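Side-chain contacts in borrelidin polyketide synthase, type I (Streptomyces parvulus, PDB 6OBT), which probably dehydrates beta-hydroxyacyl intermediates carried on an acyl carrier protein, as the dehydratase domain of a module that builds borrelidin: residues 54-59 with 94-99; 120-125 with 145-150; 38-43 with 90-95; 67-72 with 226-231. One frame throughout, in Å; residues are numbered along the deposited sequence.

Contacts 1, 2 and 3 belong to one hot-dog half of the dehydratase, and contact 4 joins that half to the other. Contacts 1 and 3 lie side by side, with centres about 7 Å apart, and both hold the last turns of helix 83-97. Each pairs a ring with a polar partner. Contact 2 joins contact 1 through the neighbouring strands 55-62 and 119-127, and its arginine and tryptophan meet at the border with the second subunit. Contacts 1 to 3 are partly buried. Contact 4 is buried, its centre about 9 Å from the centre of the chain, and relies on apolar and ring packing with no hydrogen bond across.

Contact 1 (54-59 with 94-99); sequences GQRVWT and GHQAGC
Trp-58 and Arg-56, on strand 55-62, meet Gln-96 at the C-terminal end of helix 83-97. This is the central helix of a hot-dog fold, packed against its curved sheet. The tight part is at Trp-58. Its NE1 gives a short hydrogen bond to Gln-96 OE1, 2.6 Å long with an angle of 146° at the hydrogen. The oxygen lies in the plane of the indole, at its edge. The amide is turned 37° against the ring, and the donor is tilted from the carbonyl plane. Gln-96 CB adds an apolar touch on Trp-58 CZ2 at 3.8 Å. The Gln-96 chain runs extended beyond CG, which carries the amide out to the indole edge. Its NE2 makes a weak bond to Ala-40 O. Val-125, Ala-48 and Ala-40 pack on the indole, which is buried.

Toward solvent the contact is looser. Arg-56 is partly exposed and bends at chi3 (52°). One face of its guanidinium lies against Trp-58 CZ2, off centre and 3.6 Å from the plane. NH1 reaches Gln-96 O edge-on at 3.3 Å, but this bond is weak. The stronger partner is Asp-50, which forms a salt bridge with NE. Ala-97 lies beside the guanidinium. After it, Gly-98 takes positive phi and closes the helix as a Schellman motif. Its two bonds run from Cys-99 N to Gly-94 O at 2.6 Å and from Gly-98 N to His-95 O at 3.3 Å.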
# COMPACT_ATOMS: atom_id res chain seq x y z
N GLY A 54 -0.67 -10.87 -6.49
CA GLY A 54 -1.83 -10.70 -7.33
C GLY A 54 -2.87 -9.79 -6.73
O GLY A 54 -3.91 -9.55 -7.35
N GLN A 55 -2.60 -9.27 -5.54
CA GLN A 55 -3.50 -8.34 -4.86
C GLN A 55 -3.24 -6.92 -5.30
O GLN A 55 -2.11 -6.54 -5.64
CB GLN A 55 -3.32 -8.42 -3.34
CG GLN A 55 -4.22 -9.42 -2.66
CD GLN A 55 -4.26 -9.22 -1.16
OE1 GLN A 55 -3.33 -8.66 -0.57
NE2 GLN A 55 -5.33 -9.69 -0.54
N ARG A 56 -4.29 -6.11 -5.24
CA ARG A 56 -4.20 -4.68 -5.45
C ARG A 56 -5.01 -4.02 -4.35
O ARG A 56 -6.15 -4.42 -4.09
CB ARG A 56 -4.74 -4.24 -6.81
CG ARG A 56 -4.08 -4.88 -8.02
CD ARG A 56 -4.52 -4.17 -9.30
NE ARG A 56 -4.34 -2.72 -9.21
CZ ARG A 56 -4.72 -1.86 -10.15
NH1 ARG A 56 -5.32 -2.30 -11.25
NH2 ARG A 56 -4.51 -0.56 -9.98
N VAL A 57 -4.45 -2.98 -3.73
CA VAL A 57 -5.11 -2.32 -2.61
C VAL A 57 -5.26 -0.84 -2.93
O VAL A 57 -4.29 -0.18 -3.30
CB VAL A 57 -4.32 -2.51 -1.30
CG1 VAL A 57 -5.00 -1.75 -0.15
CG2 VAL A 57 -4.22 -3.99 -0.96
N TRP A 58 -6.49 -0.33 -2.80
CA TRP A 58 -6.74 1.10 -2.89
C TRP A 58 -6.80 1.65 -1.46
O TRP A 58 -7.36 1.01 -0.57
CB TRP A 58 -8.05 1.42 -3.64
CG TRP A 58 -7.94 1.26 -5.15
CD1 TRP A 58 -7.84 2.26 -6.09
CD2 TRP A 58 -7.90 0.03 -5.87
NE1 TRP A 58 -7.76 1.71 -7.36
CE2 TRP A 58 -7.79 0.35 -7.25
CE3 TRP A 58 -7.93 -1.32 -5.49
CZ2 TRP A 58 -7.72 -0.64 -8.23
CZ3 TRP A 58 -7.86 -2.29 -6.48
CH2 TRP A 58 -7.75 -1.94 -7.83
N THR A 59 -6.21 2.82 -1.25
CA THR A 59 -6.06 3.37 0.09
C THR A 59 -6.50 4.82 0.12
O THR A 59 -6.36 5.55 -0.87
CB THR A 59 -4.58 3.28 0.60
OG1 THR A 59 -3.75 4.18 -0.14
CG2 THR A 59 -4.02 1.88 0.45
N GLY A 94 -12.96 -2.27 -9.54
CA GLY A 94 -13.20 -3.33 -10.51
C GLY A 94 -12.91 -2.88 -11.93
O GLY A 94 -12.29 -3.61 -12.71
N HIS A 95 -13.36 -1.67 -12.28
CA HIS A 95 -13.06 -1.13 -13.59
C HIS A 95 -11.55 -1.02 -13.80
O HIS A 95 -11.04 -1.37 -14.87
CB HIS A 95 -13.71 0.23 -13.76
CG HIS A 95 -13.44 0.87 -15.09
ND1 HIS A 95 -14.15 0.55 -16.22
CD2 HIS A 95 -12.53 1.79 -15.46
CE1 HIS A 95 -13.69 1.25 -17.24
NE2 HIS A 95 -12.70 2.01 -16.81
N GLN A 96 -10.83 -0.52 -12.80
CA GLN A 96 -9.38 -0.45 -12.95
C GLN A 96 -8.74 -1.83 -13.06
O GLN A 96 -7.63 -1.94 -13.59
CB GLN A 96 -8.77 0.33 -11.78
CG GLN A 96 -9.00 1.83 -11.90
CD GLN A 96 -8.18 2.65 -10.92
OE1 GLN A 96 -7.75 2.15 -9.89
NE2 GLN A 96 -7.96 3.92 -11.25
N ALA A 97 -9.40 -2.87 -12.58
CA ALA A 97 -8.82 -4.21 -12.58
C ALA A 97 -9.33 -5.07 -13.74
O ALA A 97 -8.93 -6.23 -13.85
CB ALA A 97 -9.09 -4.91 -11.24
N GLY A 98 -10.16 -4.50 -14.61
CA GLY A 98 -10.72 -5.22 -15.74
C GLY A 98 -12.04 -5.92 -15.48
O GLY A 98 -12.46 -6.72 -16.31
N CYS A 99 -12.69 -5.66 -14.34
CA CYS A 99 -13.92 -6.33 -13.93
C CYS A 99 -15.03 -5.28 -13.88
O CYS A 99 -15.23 -4.61 -12.86
CB CYS A 99 -13.75 -7.03 -12.57
SG CYS A 99 -12.63 -8.46 -12.53

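Contact 2 (120-125 with 145-150); sequences QVRVVV and GSWVTH
Arg-122 and Trp-147 meet at an angle, with the guanidinium and indole planes 59° apart. The far corner of the six-membered ring does the touching. Trp-147 CH2 stands over one face of the guanidinium, 3.7 Å from its plane and toward the rim. The same corner presses on the aliphatic part of the chain, with Arg-122 CG 3.5 Å from Trp-147 CH2. Arg-122 bends sharply at chi2 (-73°), which folds the guanidinium back beside its own strand. There NH1 bonds to Val-121 O at 3.1 Å, with 160° at the hydrogen. The acceptor lies near the guanidinium plane, while the donor stands well above the carbonyl plane. The second subunit holds the group further. Asp-50 O of that subunit takes NE, and Gly-36 O of that subunit takes NH1. Several bonds thus fix the rotation of a buried guanidinium. Gln-120 adds a looser touch, its O 4.0 Å from Trp-147 CZ3. Trp-147 also packs on Arg-141 and on Leu-51 of the second subunit. Strand 134-142 runs between the two strands joined here, so Trp-147 reaches across it. This is side-chain packing on the outer face of a hot-dog sheet, at the dimer interface of the dehydratase.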
# COMPACT_ATOMS: atom_id res chain seq x y z
N GLN A 120 -8.40 5.45 8.28
CA GLN A 120 -7.76 4.86 7.11
C GLN A 120 -8.73 3.87 6.45
O GLN A 120 -9.38 3.08 7.14
CB GLN A 120 -6.46 4.15 7.50
CG GLN A 120 -5.38 5.08 8.02
CD GLN A 120 -4.18 4.32 8.55
OE1 GLN A 120 -4.32 3.32 9.26
NE2 GLN A 120 -2.98 4.78 8.19
N VAL A 121 -8.80 3.90 5.13
CA VAL A 121 -9.67 2.99 4.41
C VAL A 121 -8.85 2.17 3.43
O VAL A 121 -7.83 2.63 2.90
CB VAL A 121 -10.81 3.75 3.70
CG1 VAL A 121 -11.62 4.53 4.73
CG2 VAL A 121 -10.26 4.71 2.67
N ARG A 122 -9.27 0.92 3.22
CA ARG A 122 -8.65 0.03 2.24
C ARG A 122 -9.71 -0.62 1.37
O ARG A 122 -10.76 -1.04 1.87
CB ARG A 122 -7.84 -1.07 2.92
CG ARG A 122 -6.81 -0.56 3.89
CD ARG A 122 -5.64 0.08 3.15
NE ARG A 122 -4.53 0.35 4.06
CZ ARG A 122 -4.27 1.55 4.58
NH1 ARG A 122 -5.06 2.59 4.30
NH2 ARG A 122 -3.24 1.70 5.40
N VAL A 123 -9.42 -0.75 0.08
CA VAL A 123 -10.18 -1.61 -0.81
C VAL A 123 -9.20 -2.66 -1.34
O VAL A 123 -8.23 -2.31 -2.02
CB VAL A 123 -10.83 -0.84 -1.96
CG1 VAL A 123 -11.76 -1.76 -2.74
CG2 VAL A 123 -11.63 0.37 -1.43
N VAL A 124 -9.48 -3.92 -1.07
CA VAL A 124 -8.53 -5.00 -1.34
C VAL A 124 -9.12 -5.89 -2.41
O VAL A 124 -10.14 -6.55 -2.19
CB VAL A 124 -8.22 -5.81 -0.07
CG1 VAL A 124 -7.37 -7.00 -0.44
CG2 VAL A 124 -7.53 -4.93 0.98
N VAL A 125 -8.46 -5.95 -3.56
CA VAL A 125 -8.93 -6.74 -4.69
C VAL A 125 -7.94 -7.88 -4.91
O VAL A 125 -6.73 -7.64 -5.04
CB VAL A 125 -9.10 -5.88 -5.95
CG1 VAL A 125 -9.49 -6.77 -7.14
CG2 VAL A 125 -10.17 -4.80 -5.71
N GLY A 145 -7.22 1.64 17.28
CA GLY A 145 -8.24 0.67 16.93
C GLY A 145 -7.70 -0.40 16.00
O GLY A 145 -6.54 -0.37 15.59
N SER A 146 -8.58 -1.35 15.69
CA SER A 146 -8.29 -2.49 14.84
C SER A 146 -9.03 -2.36 13.51
O SER A 146 -9.88 -1.48 13.34
CB SER A 146 -8.69 -3.81 15.53
OG SER A 146 -8.30 -3.81 16.89
N TRP A 147 -8.70 -3.25 12.57
CA TRP A 147 -9.36 -3.21 11.27
C TRP A 147 -10.81 -3.68 11.40
O TRP A 147 -11.11 -4.59 12.18
CB TRP A 147 -8.61 -4.07 10.24
CG TRP A 147 -7.35 -3.42 9.81
CD1 TRP A 147 -6.08 -3.71 10.24
CD2 TRP A 147 -7.21 -2.32 8.91
NE1 TRP A 147 -5.17 -2.87 9.64
CE2 TRP A 147 -5.84 -2.00 8.83
CE3 TRP A 147 -8.12 -1.56 8.16
CZ2 TRP A 147 -5.36 -0.97 8.03
CZ3 TRP A 147 -7.64 -0.54 7.36
CH2 TRP A 147 -6.27 -0.25 7.31
N VAL A 148 -11.70 -3.04 10.65
CA VAL A 148 -13.13 -3.37 10.65
C VAL A 148 -13.52 -3.63 9.21
O VAL A 148 -13.18 -2.84 8.32
CB VAL A 148 -14.01 -2.25 11.24
CG1 VAL A 148 -15.48 -2.61 11.10
CG2 VAL A 148 -13.67 -2.02 12.70
N THR A 149 -14.23 -4.73 8.97
CA THR A 149 -14.66 -5.07 7.61
C THR A 149 -16.04 -4.48 7.36
O THR A 149 -16.99 -4.76 8.10
CB THR A 149 -14.68 -6.59 7.40
OG1 THR A 149 -13.42 -7.16 7.79
CG2 THR A 149 -15.00 -6.93 5.93
N HIS A 150 -16.14 -3.66 6.32
CA HIS A 150 -17.39 -2.98 6.00
C HIS A 150 -18.12 -3.60 4.83
O HIS A 150 -19.32 -3.38 4.69
CB HIS A 150 -17.12 -1.49 5.72
CG HIS A 150 -16.56 -0.76 6.89
ND1 HIS A 150 -17.27 -0.56 8.06
CD2 HIS A 150 -15.33 -0.22 7.10
CE1 HIS A 150 -16.51 0.08 8.93
NE2 HIS A 150 -15.33 0.30 8.37

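Contact 3 (38-43 with 90-95); sequences TEAGHA and ALHAGH
The His-92 ring carries His-42 on one face and Ala-40 O at its edge. His-42 CB sits over the centre of that face, 3.8 Å from the ring centroid, as a CH-pi contact. The His-42 ring comes in beyond it, edge toward the same face. This is a T-shaped pair with planes at 65° and centroids 4.9 Å apart. The CD2 corner leads, with His-42 CD2 3.8 Å from His-92 ND1. At the edge, His-92 NE2 gives a weak bond to Ala-40 O, 2.9 Å long but bent to 125°. The acceptor lies in the ring plane. His-92 has CG anti to its backbone N (chi1 173°), which swings the ring off the helix to meet the loop. Both nitrogens of His-42 are engaged: NE2 bonds to Glu-88, one turn earlier on the same helix, and ND1 bonds to Phe-44 N. The Tyr-224 ring meets His-42 nearly at a right angle. These bonds fix the rotation of His-42 and hence the edge it offers to His-92. The contact ties the loop after strand 38-39 to helix 83-97, the central helix of the hot-dog fold.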
# COMPACT_ATOMS: atom_id res chain seq x y z
N THR A 38 0.57 4.08 -7.31
CA THR A 38 -0.12 4.51 -8.52
C THR A 38 -1.20 5.50 -8.15
O THR A 38 -1.97 5.26 -7.22
CB THR A 38 -0.74 3.31 -9.26
OG1 THR A 38 0.28 2.34 -9.53
CG2 THR A 38 -1.37 3.75 -10.57
N GLU A 39 -1.25 6.63 -8.86
CA GLU A 39 -2.37 7.54 -8.71
C GLU A 39 -3.64 6.86 -9.21
O GLU A 39 -3.70 6.39 -10.35
CB GLU A 39 -2.11 8.83 -9.49
CG GLU A 39 -0.94 9.64 -8.99
CD GLU A 39 -1.33 10.65 -7.92
OE1 GLU A 39 -2.53 10.75 -7.62
OE2 GLU A 39 -0.42 11.34 -7.40
N ALA A 40 -4.66 6.80 -8.35
CA ALA A 40 -5.85 5.98 -8.61
C ALA A 40 -7.06 6.78 -9.08
O ALA A 40 -8.05 6.17 -9.50
CB ALA A 40 -6.21 5.17 -7.36
N GLY A 41 -7.03 8.11 -9.02
CA GLY A 41 -8.06 8.92 -9.64
C GLY A 41 -9.43 8.92 -8.98
O GLY A 41 -10.42 9.28 -9.63
N HIS A 42 -9.53 8.52 -7.72
CA HIS A 42 -10.77 8.57 -6.96
C HIS A 42 -10.59 9.46 -5.74
O HIS A 42 -9.53 9.44 -5.11
CB HIS A 42 -11.23 7.19 -6.50
CG HIS A 42 -12.67 7.15 -6.10
ND1 HIS A 42 -13.11 7.51 -4.84
CD2 HIS A 42 -13.78 6.83 -6.81
CE1 HIS A 42 -14.42 7.38 -4.78
NE2 HIS A 42 -14.86 6.97 -5.97
N ALA A 43 -11.64 10.21 -5.40
CA ALA A 43 -11.56 11.14 -4.28
C ALA A 43 -11.33 10.42 -2.96
O ALA A 43 -10.53 10.87 -2.13
CB ALA A 43 -12.84 11.98 -4.21
N ALA A 90 -16.17 -0.20 -5.13
CA ALA A 90 -16.01 -1.46 -5.83
C ALA A 90 -16.09 -1.26 -7.34
O ALA A 90 -15.29 -1.86 -8.09
CB ALA A 90 -17.08 -2.46 -5.37
N LEU A 91 -17.02 -0.43 -7.81
CA LEU A 91 -17.14 -0.15 -9.25
C LEU A 91 -15.87 0.50 -9.78
O LEU A 91 -15.43 0.23 -10.91
CB LEU A 91 -18.35 0.74 -9.53
CG LEU A 91 -19.71 0.05 -9.45
CD1 LEU A 91 -20.84 1.06 -9.19
CD2 LEU A 91 -19.96 -0.68 -10.77
N HIS A 92 -15.25 1.36 -8.96
CA HIS A 92 -14.04 2.05 -9.40
C HIS A 92 -12.86 1.09 -9.46
O HIS A 92 -12.11 1.06 -10.44
CB HIS A 92 -13.73 3.22 -8.47
CG HIS A 92 -12.42 3.87 -8.77
ND1 HIS A 92 -12.29 4.90 -9.68
CD2 HIS A 92 -11.17 3.61 -8.32
CE1 HIS A 92 -11.02 5.26 -9.76
NE2 HIS A 92 -10.32 4.49 -8.95
N ALA A 93 -12.67 0.30 -8.39
CA ALA A 93 -11.56 -0.66 -8.36
C ALA A 93 -11.74 -1.76 -9.39
O ALA A 93 -10.77 -2.17 -10.06
CB ALA A 93 -11.45 -1.26 -6.96
N GLY A 94 -12.96 -2.27 -9.54
CA GLY A 94 -13.20 -3.33 -10.51
C GLY A 94 -12.91 -2.88 -11.93
O GLY A 94 -12.29 -3.61 -12.71
N HIS A 95 -13.36 -1.67 -12.28
CA HIS A 95 -13.06 -1.13 -13.59
C HIS A 95 -11.55 -1.02 -13.80
O HIS A 95 -11.04 -1.37 -14.87
CB HIS A 95 -13.71 0.23 -13.76
CG HIS A 95 -13.44 0.87 -15.09
ND1 HIS A 95 -14.15 0.55 -16.22
CD2 HIS A 95 -12.53 1.79 -15.46
CE1 HIS A 95 -13.69 1.25 -17.24
NE2 HIS A 95 -12.70 2.01 -16.81

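Contact 4 (67-72 with 226-231); sequences YPWLAD and LHPGLF
Trp-69 places one face of its indole against His-227 and an edge against Pro-228. His-227 CE1 lies 3.8 Å from Trp-69 CH2, on the six-membered ring. The two rings meet obliquely, with planes at 43° and centroids 4.6 Å apart. Pro-228 CG touches the same corner near the indole plane, 3.7 Å from Trp-69 CH2. The opposite indole face has Leu-70 CG over its rim. Trp-69 takes the crowded position, with CG between backbone N and carbonyl carbon (chi1 59°), which points the indole from the 3-10 turn toward His-227 and Pro-228.

His-227 is positioned by its own helix start. As N-cap, its ND1 accepts a hydrogen bond from Gly-229 N, 3.1 Å long, with 159° at the hydrogen. Pro-228 CD lies 3.6 Å from the plane of the imidazole, on one face. Tyr-224 meets both the His-227 ring and Trp-69, and Gln-195 also packs on Trp-69. His-Pro at this helix start matches the HPxxxD pattern of related dehydratases, whose aspartate is catalytic. Farther out, Pro-228 rests on Val-85 of helix 83-97, while Phe-231 packs on Val-84 and Val-87 of that helix and on Leu-293 of strand 291-301.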
# COMPACT_ATOMS: atom_id res chain seq x y z
N TYR A 67 -14.13 15.89 3.72
CA TYR A 67 -15.35 15.80 2.91
C TYR A 67 -16.52 16.21 3.79
O TYR A 67 -17.29 15.36 4.27
CB TYR A 67 -15.55 14.38 2.37
CG TYR A 67 -14.29 13.70 1.88
CD1 TYR A 67 -13.54 12.90 2.74
CD2 TYR A 67 -13.85 13.86 0.57
CE1 TYR A 67 -12.39 12.28 2.30
CE2 TYR A 67 -12.70 13.24 0.13
CZ TYR A 67 -11.97 12.45 1.00
OH TYR A 67 -10.82 11.82 0.57
N PRO A 68 -16.68 17.51 4.05
CA PRO A 68 -17.72 17.94 5.00
C PRO A 68 -19.12 17.54 4.59
O PRO A 68 -19.98 17.40 5.47
CB PRO A 68 -17.55 19.47 5.05
CG PRO A 68 -16.68 19.83 3.90
CD PRO A 68 -15.84 18.63 3.59
N TRP A 69 -19.38 17.34 3.29
CA TRP A 69 -20.71 16.93 2.87
C TRP A 69 -21.08 15.54 3.37
O TRP A 69 -22.26 15.18 3.33
CB TRP A 69 -20.83 17.01 1.34
CG TRP A 69 -19.85 16.16 0.61
CD1 TRP A 69 -18.62 16.54 0.16
CD2 TRP A 69 -20.00 14.78 0.26
NE1 TRP A 69 -17.99 15.47 -0.45
CE2 TRP A 69 -18.81 14.38 -0.40
CE3 TRP A 69 -21.02 13.84 0.45
CZ2 TRP A 69 -18.62 13.09 -0.87
CZ3 TRP A 69 -20.82 12.55 -0.02
CH2 TRP A 69 -19.63 12.19 -0.68
N LEU A 70 -20.12 14.76 3.87
CA LEU A 70 -20.46 13.48 4.49
C LEU A 70 -21.33 13.65 5.74
O LEU A 70 -22.02 12.71 6.14
CB LEU A 70 -19.18 12.71 4.82
CG LEU A 70 -18.44 12.06 3.63
CD1 LEU A 70 -17.09 11.46 4.06
CD2 LEU A 70 -19.31 11.00 2.97
N ALA A 71 -21.33 14.84 6.35
CA ALA A 71 -22.22 15.07 7.48
C ALA A 71 -23.68 15.17 7.05
O ALA A 71 -24.57 15.20 7.91
CB ALA A 71 -21.82 16.33 8.24
N ASP A 72 -23.94 15.23 5.75
CA ASP A 72 -25.30 15.28 5.22
C ASP A 72 -25.99 13.92 5.18
O ASP A 72 -27.13 13.83 4.71
CB ASP A 72 -25.27 15.88 3.81
CG ASP A 72 -24.99 17.37 3.81
OD1 ASP A 72 -24.82 17.95 2.72
OD2 ASP A 72 -24.95 17.98 4.89
N LEU A 226 -19.95 7.65 -9.71
CA LEU A 226 -21.26 8.24 -9.42
C LEU A 226 -21.22 8.84 -8.03
O LEU A 226 -21.05 8.10 -7.05
CB LEU A 226 -22.38 7.21 -9.54
CG LEU A 226 -23.80 7.74 -9.29
CD1 LEU A 226 -24.14 8.79 -10.34
CD2 LEU A 226 -24.81 6.61 -9.33
N HIS A 227 -21.36 10.17 -7.94
CA HIS A 227 -21.24 10.85 -6.65
C HIS A 227 -22.11 10.16 -5.59
O HIS A 227 -23.30 9.90 -5.84
CB HIS A 227 -21.67 12.31 -6.77
CG HIS A 227 -21.28 13.16 -5.59
ND1 HIS A 227 -22.00 13.16 -4.41
CD2 HIS A 227 -20.26 14.03 -5.42
CE1 HIS A 227 -21.42 14.00 -3.56
NE2 HIS A 227 -20.37 14.54 -4.14
N PRO A 228 -21.56 9.89 -4.39
CA PRO A 228 -22.35 9.18 -3.36
C PRO A 228 -23.70 9.79 -3.04
O PRO A 228 -24.64 9.05 -2.71
CB PRO A 228 -21.41 9.21 -2.15
CG PRO A 228 -20.04 9.14 -2.77
CD PRO A 228 -20.13 9.97 -4.04
N GLY A 229 -23.83 11.11 -3.08
CA GLY A 229 -25.11 11.71 -2.71
C GLY A 229 -26.18 11.42 -3.73
O GLY A 229 -27.36 11.27 -3.38
N LEU A 230 -25.79 11.33 -4.99
CA LEU A 230 -26.73 11.00 -6.05
C LEU A 230 -26.98 9.50 -6.10
O LEU A 230 -28.13 9.06 -6.22
CB LEU A 230 -26.19 11.52 -7.38
CG LEU A 230 -27.03 11.27 -8.62
CD1 LEU A 230 -28.38 11.92 -8.42
CD2 LEU A 230 -26.35 11.85 -9.82
N PHE A 231 -25.91 8.71 -5.98
CA PHE A 231 -26.05 7.26 -5.81
C PHE A 231 -27.00 6.93 -4.65
O PHE A 231 -27.88 6.08 -4.79
CB PHE A 231 -24.64 6.67 -5.59
CG PHE A 231 -24.49 5.21 -5.99
CD1 PHE A 231 -23.24 4.72 -6.31
CD2 PHE A 231 -25.57 4.34 -5.99
CE1 PHE A 231 -23.06 3.39 -6.67
CE2 PHE A 231 -25.40 3.02 -6.33
CZ PHE A 231 -24.15 2.54 -6.66